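Local structure of nucleoporin NUP170 (Chaetomium thermophilum, 5HAX) at residues A9-V12 / V13-L17; A592-L595 / T596-R600; A671-A674 / L675-M679. The protein is a nucleoporin that probably forms part of the structural scaffold of the nuclear pore complex, joining a beta-propeller to an alpha-helical region. All blocks are in the same frame, centred on the assembly; numbering follows the deposited sequence.

Contact 1: residues A9-V12 / V13-L17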
loop_
_atom_site.group_PDB
_atom_site.type_symbol
_atom_site.label_atom_id
_atom_site.label_comp_id
_atom_site.label_asym_id
_atom_site.label_seq_id
_atom_site.Cartn_x
_atom_site.Cartn_y
_atom_site.Cartn_z
ATOM N N ALA A 9 -11.756 1.916 -30.406
ATOM C CA ALA A 9 -10.979 1.266 -29.357
ATOM C C ALA A 9 -10.856 2.158 -28.129
ATOM O O ALA A 9 -10.889 1.667 -26.996
ATOM C CB ALA A 9 -9.597 0.893 -29.892
ATOM N N ALA A 10 -10.712 3.470 -28.335
ATOM C CA ALA A 10 -10.670 4.394 -27.207
ATOM C C ALA A 10 -11.954 4.332 -26.395
ATOM O O ALA A 10 -11.927 4.509 -25.172
ATOM C CB ALA A 10 -10.425 5.819 -27.703
ATOM N N GLN A 11 -13.086 4.084 -27.057
ATOM C CA GLN A 11 -14.345 3.909 -26.343
ATOM C C GLN A 11 -14.284 2.698 -25.421
ATOM O O GLN A 11 -14.794 2.738 -24.295
ATOM C CB GLN A 11 -15.491 3.762 -27.341
ATOM C CG GLN A 11 -16.692 4.642 -27.055
ATOM C CD GLN A 11 -17.805 4.441 -28.065
ATOM O OE1 GLN A 11 -17.552 4.241 -29.253
ATOM N NE2 GLN A 11 -19.046 4.481 -27.595
ATOM N N VAL A 12 -13.664 1.610 -25.885
ATOM C CA VAL A 12 -13.516 0.416 -25.056
ATOM C C VAL A 12 -12.623 0.712 -23.857
ATOM O O VAL A 12 -12.880 0.240 -22.743
ATOM C CB VAL A 12 -12.960 -0.750 -25.897
ATOM C CG1 VAL A 12 -12.733 -1.983 -25.028
ATOM C CG2 VAL A 12 -13.900 -1.067 -27.051
ATOM N N VAL A 13 -11.555 1.485 -24.069
ATOM C CA VAL A 13 -10.648 1.825 -22.976
ATOM C C VAL A 13 -11.385 2.627 -21.910
ATOM O O VAL A 13 -11.299 2.329 -20.713
ATOM C CB VAL A 13 -9.427 2.596 -23.513
ATOM C CG1 VAL A 13 -8.577 3.139 -22.369
ATOM C CG2 VAL A 13 -8.590 1.703 -24.420
ATOM N N ASN A 14 -12.119 3.659 -22.332
ATOM C CA ASN A 14 -12.835 4.504 -21.382
ATOM C C ASN A 14 -13.819 3.692 -20.551
ATOM O O ASN A 14 -13.943 3.903 -19.339
ATOM C CB ASN A 14 -13.560 5.627 -22.121
ATOM C CG ASN A 14 -12.616 6.697 -22.629
ATOM O OD1 ASN A 14 -11.640 7.048 -21.967
ATOM N ND2 ASN A 14 -12.906 7.225 -23.812
ATOM N N GLN A 15 -14.530 2.759 -21.185
ATOM C CA GLN A 15 -15.484 1.930 -20.458
ATOM C C GLN A 15 -14.777 0.909 -19.579
ATOM O O GLN A 15 -15.310 0.517 -18.535
ATOM C CB GLN A 15 -16.420 1.234 -21.445
ATOM C CG GLN A 15 -17.331 2.196 -22.199
ATOM C CD GLN A 15 -17.879 1.606 -23.484
ATOM O OE1 GLN A 15 -17.827 0.395 -23.699
ATOM N NE2 GLN A 15 -18.402 2.467 -24.352
ATOM N N THR A 16 -13.581 0.470 -19.982
ATOM C CA THR A 16 -12.814 -0.457 -19.158
ATOM C C THR A 16 -12.240 0.248 -17.935
ATOM O O THR A 16 -12.238 -0.313 -16.832
ATOM C CB THR A 16 -11.703 -1.092 -19.994
ATOM O OG1 THR A 16 -12.281 -1.782 -21.112
ATOM C CG2 THR A 16 -10.890 -2.078 -19.167
ATOM N N LEU A 17 -11.747 1.477 -18.111
ATOM C CA LEU A 17 -11.276 2.264 -16.977
ATOM C C LEU A 17 -12.371 2.422 -15.930
ATOM O O LEU A 17 -12.130 2.251 -14.729
ATOM C CB LEU A 17 -10.798 3.636 -17.454
ATOM C CG LEU A 17 -9.535 3.678 -18.317
ATOM C CD1 LEU A 17 -9.378 5.056 -18.942
ATOM C CD2 LEU A 17 -8.308 3.317 -17.498
#
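T16 closes back on V12 one turn earlier, and a single carbonyl oxygen takes both of its donors. T16 CB lies 3.3 Å from V12 O. From there the two branches part: OG1 turns back and gives its proton to V12 O at 2.7 Å, while CG2 packs on L593 of helix 586-599. The torsion explains the reach, since OG1 stands anti to the carbonyl carbon (chi1 -59°), which leaves it beside the backbone N. T16 N bonds to the same V12 O at 2.9 Å, and the two donors come from opposite faces of the carbonyl plane, OG1 37° above it. The hydroxyl is thereby satisfied inside its own helix, which restrains its rotation. V12 CG1 lies 3.9 Å from T16 OG1.

On another side of the helix Q11 and Q15 run side by side in the same direction, their amide planes 81° apart. Q15 NE2 rests 3.9 Å from Q11 CG, and no hydrogen bond links the two side chains, so the pair makes a loose van der Waals contact at an exposed surface. N14 folds its amide over the preceding turn, CG 3.4 Å from A10 O, but its polar end is held from outside: OD1 accepts from W603 and ND2 donates to E718.

V13 N, N14 N and Q15 N complete the regular i to i+4 bonding of helix 5-20. This N-terminal helix lies against two helices of the C-terminal region: V12 and T16 pack on helix 586-599, A9 and V13 on helix 663-694.

Contact 2: residues A592-L595 / T596-R600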
loop_
_atom_site.group_PDB
_atom_site.type_symbol
_atom_site.label_atom_id
_atom_site.label_comp_id
_atom_site.label_asym_id
_atom_site.label_seq_id
_atom_site.Cartn_x
_atom_site.Cartn_y
_atom_site.Cartn_z
ATOM N N ALA A 592 -8.293 -5.994 -24.276
ATOM C CA ALA A 592 -8.685 -4.636 -23.916
ATOM C C ALA A 592 -8.396 -4.349 -22.448
ATOM O O ALA A 592 -7.955 -3.248 -22.100
ATOM C CB ALA A 592 -10.167 -4.427 -24.218
ATOM N N LEU A 593 -8.641 -5.327 -21.574
ATOM C CA LEU A 593 -8.395 -5.127 -20.150
ATOM C C LEU A 593 -6.910 -4.931 -19.879
ATOM O O LEU A 593 -6.513 -3.987 -19.186
ATOM C CB LEU A 593 -8.941 -6.317 -19.359
ATOM C CG LEU A 593 -8.920 -6.212 -17.832
ATOM C CD1 LEU A 593 -9.726 -5.011 -17.353
ATOM C CD2 LEU A 593 -9.453 -7.498 -17.215
ATOM N N TYR A 594 -6.072 -5.811 -20.432
ATOM C CA TYR A 594 -4.631 -5.689 -20.249
ATOM C C TYR A 594 -4.118 -4.356 -20.781
ATOM O O TYR A 594 -3.394 -3.635 -20.085
ATOM C CB TYR A 594 -3.923 -6.855 -20.939
ATOM C CG TYR A 594 -2.423 -6.856 -20.762
ATOM C CD1 TYR A 594 -1.855 -6.700 -19.507
ATOM C CD2 TYR A 594 -1.575 -7.024 -21.849
ATOM C CE1 TYR A 594 -0.484 -6.702 -19.336
ATOM C CE2 TYR A 594 -0.200 -7.028 -21.689
ATOM C CZ TYR A 594 0.340 -6.868 -20.430
ATOM O OH TYR A 594 1.705 -6.870 -20.261
ATOM N N LEU A 595 -4.488 -4.010 -22.018
ATOM C CA LEU A 595 -4.012 -2.766 -22.617
ATOM C C LEU A 595 -4.434 -1.555 -21.795
ATOM O O LEU A 595 -3.632 -0.640 -21.569
ATOM C CB LEU A 595 -4.532 -2.638 -24.049
ATOM C CG LEU A 595 -4.217 -1.314 -24.754
ATOM C CD1 LEU A 595 -2.715 -1.089 -24.827
ATOM C CD2 LEU A 595 -4.841 -1.285 -26.140
ATOM N N THR A 596 -5.693 -1.525 -21.353
ATOM C CA THR A 596 -6.174 -0.406 -20.550
ATOM C C THR A 596 -5.325 -0.229 -19.300
ATOM O O THR A 596 -4.902 0.885 -18.973
ATOM C CB THR A 596 -7.639 -0.625 -20.171
ATOM O OG1 THR A 596 -8.438 -0.681 -21.360
ATOM C CG2 THR A 596 -8.144 0.505 -19.271
ATOM N N ARG A 597 -5.060 -1.327 -18.592
ATOM C CA ARG A 597 -4.319 -1.245 -17.339
ATOM C C ARG A 597 -2.875 -0.814 -17.567
ATOM O O ARG A 597 -2.249 -0.246 -16.667
ATOM C CB ARG A 597 -4.388 -2.591 -16.614
ATOM C CG ARG A 597 -5.779 -2.899 -16.070
ATOM C CD ARG A 597 -5.917 -4.337 -15.586
ATOM N NE ARG A 597 -7.189 -4.550 -14.893
ATOM C CZ ARG A 597 -7.620 -5.729 -14.452
ATOM N NH1 ARG A 597 -6.887 -6.821 -14.633
ATOM N NH2 ARG A 597 -8.789 -5.819 -13.832
ATOM N N LEU A 598 -2.333 -1.059 -18.762
ATOM C CA LEU A 598 -0.980 -0.602 -19.063
ATOM C C LEU A 598 -0.904 0.916 -19.200
ATOM O O LEU A 598 0.165 1.500 -18.979
ATOM C CB LEU A 598 -0.463 -1.266 -20.341
ATOM C CG LEU A 598 -0.160 -2.764 -20.302
ATOM C CD1 LEU A 598 0.312 -3.217 -21.677
ATOM C CD2 LEU A 598 0.874 -3.115 -19.239
ATOM N N VAL A 599 -2.010 1.575 -19.560
ATOM C CA VAL A 599 -2.014 3.009 -19.825
ATOM C C VAL A 599 -2.946 3.776 -18.891
ATOM O O VAL A 599 -3.224 4.952 -19.133
ATOM C CB VAL A 599 -2.375 3.301 -21.297
ATOM C CG1 VAL A 599 -1.400 2.609 -22.235
ATOM C CG2 VAL A 599 -3.812 2.891 -21.599
ATOM N N ARG A 600 -3.431 3.142 -17.819
ATOM C CA ARG A 600 -4.418 3.801 -16.967
ATOM C C ARG A 600 -3.861 5.067 -16.321
ATOM O O ARG A 600 -4.609 6.027 -16.099
ATOM C CB ARG A 600 -4.918 2.832 -15.893
ATOM C CG ARG A 600 -3.928 2.569 -14.777
ATOM C CD ARG A 600 -4.274 1.301 -14.008
ATOM N NE ARG A 600 -5.633 1.325 -13.470
ATOM C CZ ARG A 600 -5.964 1.779 -12.262
ATOM N NH1 ARG A 600 -7.232 1.750 -11.870
ATOM N NH2 ARG A 600 -5.038 2.260 -11.442
#
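Two first torsions bring L593 and R597 together: CG of L593 is anti to the backbone N (chi1 -173°), and CG of R597 stands beside its own N (chi1 -70°), after which the arginine chain runs extended to NE, back along the helix. The guanidinium thus arrives flat over the leucine, L593 CG sitting above the centre of one face and CD1 approaching R597 NE to 3.6 Å. L593 covers that face, while NE pairs with D20 and NH2 with E524 in salt bridges. The two carboxylates probably offset the charge of this buried arginine.

One residue on, the same i to i+4 spacing brings Y594 and L598 together. L598 CD1 comes over one face of the ring, 4.0 Å from the centroid and offset toward the rim, a CH-pi contact, while CD2 touches Y594 CE1 at 3.8 Å. The phenol is further fixed by F467, edge-to-face, and by Q536 at its hydroxyl.

T596 turns OG1 onto A592 O at 2.7 Å, opposite in face to its own N, which bonds the same oxygen at 2.9 Å. L595 O takes two weak bonds, from L598 N at 3.1 Å and V599 N at 3.4 Å.

Side chains four residues apart are thus paired on successive faces of helix 586-599, a buried helix of the alpha-helical nucleoporin C-terminal region, packed among helices 5-20, 522-533, 622-640 and 663-694.

Contact 3: residues A671-A674 / L675-M679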
loop_
_atom_site.group_PDB
_atom_site.type_symbol
_atom_site.label_atom_id
_atom_site.label_comp_id
_atom_site.label_asym_id
_atom_site.label_seq_id
_atom_site.Cartn_x
_atom_site.Cartn_y
_atom_site.Cartn_z
ATOM N N ALA A 671 -12.955 -5.484 -34.117
ATOM C CA ALA A 671 -12.632 -5.022 -32.771
ATOM C C ALA A 671 -11.155 -5.229 -32.462
ATOM O O ALA A 671 -10.477 -4.321 -31.970
ATOM C CB ALA A 671 -13.506 -5.747 -31.748
ATOM N N LEU A 672 -10.639 -6.428 -32.742
ATOM C CA LEU A 672 -9.225 -6.698 -32.508
ATOM C C LEU A 672 -8.345 -5.788 -33.351
ATOM O O LEU A 672 -7.299 -5.319 -32.888
ATOM C CB LEU A 672 -8.920 -8.167 -32.802
ATOM C CG LEU A 672 -9.572 -9.180 -31.857
ATOM C CD1 LEU A 672 -9.406 -10.593 -32.390
ATOM C CD2 LEU A 672 -8.992 -9.070 -30.456
ATOM N N HIS A 673 -8.754 -5.521 -34.594
ATOM C CA HIS A 673 -7.989 -4.619 -35.448
ATOM C C HIS A 673 -7.933 -3.218 -34.857
ATOM O O HIS A 673 -6.876 -2.575 -34.864
ATOM C CB HIS A 673 -8.601 -4.574 -36.847
ATOM C CG HIS A 673 -8.135 -3.410 -37.664
ATOM N ND1 HIS A 673 -6.947 -3.417 -38.362
ATOM C CD2 HIS A 673 -8.692 -2.194 -37.881
ATOM C CE1 HIS A 673 -6.795 -2.259 -38.979
ATOM N NE2 HIS A 673 -7.839 -1.499 -38.704
ATOM N N ALA A 674 -9.064 -2.723 -34.350
ATOM C CA ALA A 674 -9.094 -1.383 -33.776
ATOM C C ALA A 674 -8.167 -1.275 -32.572
ATOM O O ALA A 674 -7.477 -0.264 -32.399
ATOM C CB ALA A 674 -10.525 -1.015 -33.387
ATOM N N LEU A 675 -8.134 -2.311 -31.729
ATOM C CA LEU A 675 -7.246 -2.290 -30.571
ATOM C C LEU A 675 -5.786 -2.223 -30.998
ATOM O O LEU A 675 -4.992 -1.481 -30.408
ATOM C CB LEU A 675 -7.484 -3.524 -29.699
ATOM C CG LEU A 675 -8.789 -3.576 -28.903
ATOM C CD1 LEU A 675 -8.895 -4.901 -28.163
ATOM C CD2 LEU A 675 -8.881 -2.411 -27.925
ATOM N N GLN A 676 -5.411 -2.991 -32.023
ATOM C CA GLN A 676 -4.029 -2.979 -32.489
ATOM C C GLN A 676 -3.656 -1.635 -33.099
ATOM O O GLN A 676 -2.509 -1.192 -32.967
ATOM C CB GLN A 676 -3.809 -4.109 -33.493
ATOM C CG GLN A 676 -3.849 -5.493 -32.862
ATOM C CD GLN A 676 -3.629 -6.605 -33.868
ATOM O OE1 GLN A 676 -2.513 -7.099 -34.028
ATOM N NE2 GLN A 676 -4.696 -7.009 -34.546
ATOM N N LYS A 677 -4.602 -0.969 -33.766
ATOM C CA LYS A 677 -4.337 0.372 -34.274
ATOM C C LYS A 677 -4.182 1.376 -33.141
ATOM O O LYS A 677 -3.419 2.341 -33.268
ATOM C CB LYS A 677 -5.454 0.808 -35.222
ATOM C CG LYS A 677 -5.288 0.303 -36.646
ATOM C CD LYS A 677 -4.149 1.023 -37.355
ATOM C CE LYS A 677 -3.900 0.455 -38.740
ATOM N NZ LYS A 677 -2.730 1.102 -39.394
ATOM N N LEU A 678 -4.896 1.173 -32.033
ATOM C CA LEU A 678 -4.715 2.044 -30.878
ATOM C C LEU A 678 -3.353 1.818 -30.235
ATOM O O LEU A 678 -2.716 2.767 -29.767
ATOM C CB LEU A 678 -5.838 1.809 -29.867
ATOM C CG LEU A 678 -5.802 2.660 -28.595
ATOM C CD1 LEU A 678 -5.851 4.144 -28.926
ATOM C CD2 LEU A 678 -6.951 2.275 -27.675
ATOM N N MET A 679 -2.883 0.568 -30.219
ATOM C CA MET A 679 -1.583 0.267 -29.628
ATOM C C MET A 679 -0.464 0.995 -30.361
ATOM O O MET A 679 0.382 1.646 -29.736
ATOM C CB MET A 679 -1.336 -1.241 -29.644
ATOM C CG MET A 679 -2.215 -2.027 -28.689
ATOM S SD MET A 679 -1.919 -3.799 -28.809
ATOM C CE MET A 679 -3.597 -4.423 -28.780
#
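Four consecutive i to i+4 bonds keep the backbone regular, from L675 N to A671 O at 3.1 Å through to L678 N on A674 O at 3.0 Å, each donor tilted by about 20° from the carbonyl plane. On the outer side H673 and K677 cross. The imidazole is carried there by a first torsion that sets CG anti to the backbone N (chi1 164°), and its CE1 and NE2 meet the methylenes of the lysine: NE2 is 3.7 Å from K677 CG and CE1 4.0 Å from K677 CE. Imidazole atoms rest on lysine methylenes, not on the ammonium. K677 bends at its second torsion (chi2 -72°), which leads the chain off, and its ammonium forms a salt bridge with E680; H673 NE2 and K677 NZ stay 5.8 Å apart.

These residues lie near the middle of the long helix 663-694, within the alpha-helical nucleoporin C-terminal region, and its sides differ accordingly. Q676 belongs to the side facing helix 622-640. Its extended chain lies back over the previous turn, CG and NE2 each 3.5 Å from L672 O, while L639 and E640 pack against it.

L675 leans the same way along the axis, with CG 3.6 Å from A671 O, and then carries its branches toward H588 and L591 of helix 586-599 and A9 of helix 5-20. A9 also packs against A674. L678 continues that face with contacts to A9, V13 and W603.

Overall arrangement
The three contacts lie on three different helices that touch one another, with centres 9 to 13 Å apart. Contact 2 is the buried one; contacts 1 and 3 each keep one side toward solvent. Threonines meet where contacts 1 and 2 join: T16 CB is 3.6 Å from T596 OG1, and both hydroxyls bond within their own helix. The seam between contacts 1 and 3 is close and includes apolar packing, V13 CG2 lying 3.7 Å from L678 CD2. Contacts 2 and 3 meet through L595 CD2 and M679 CG, 3.7 Å apart. Chemistry follows place: leucines against an arginine and a tyrosine inside, glutamine, histidine and lysine outside.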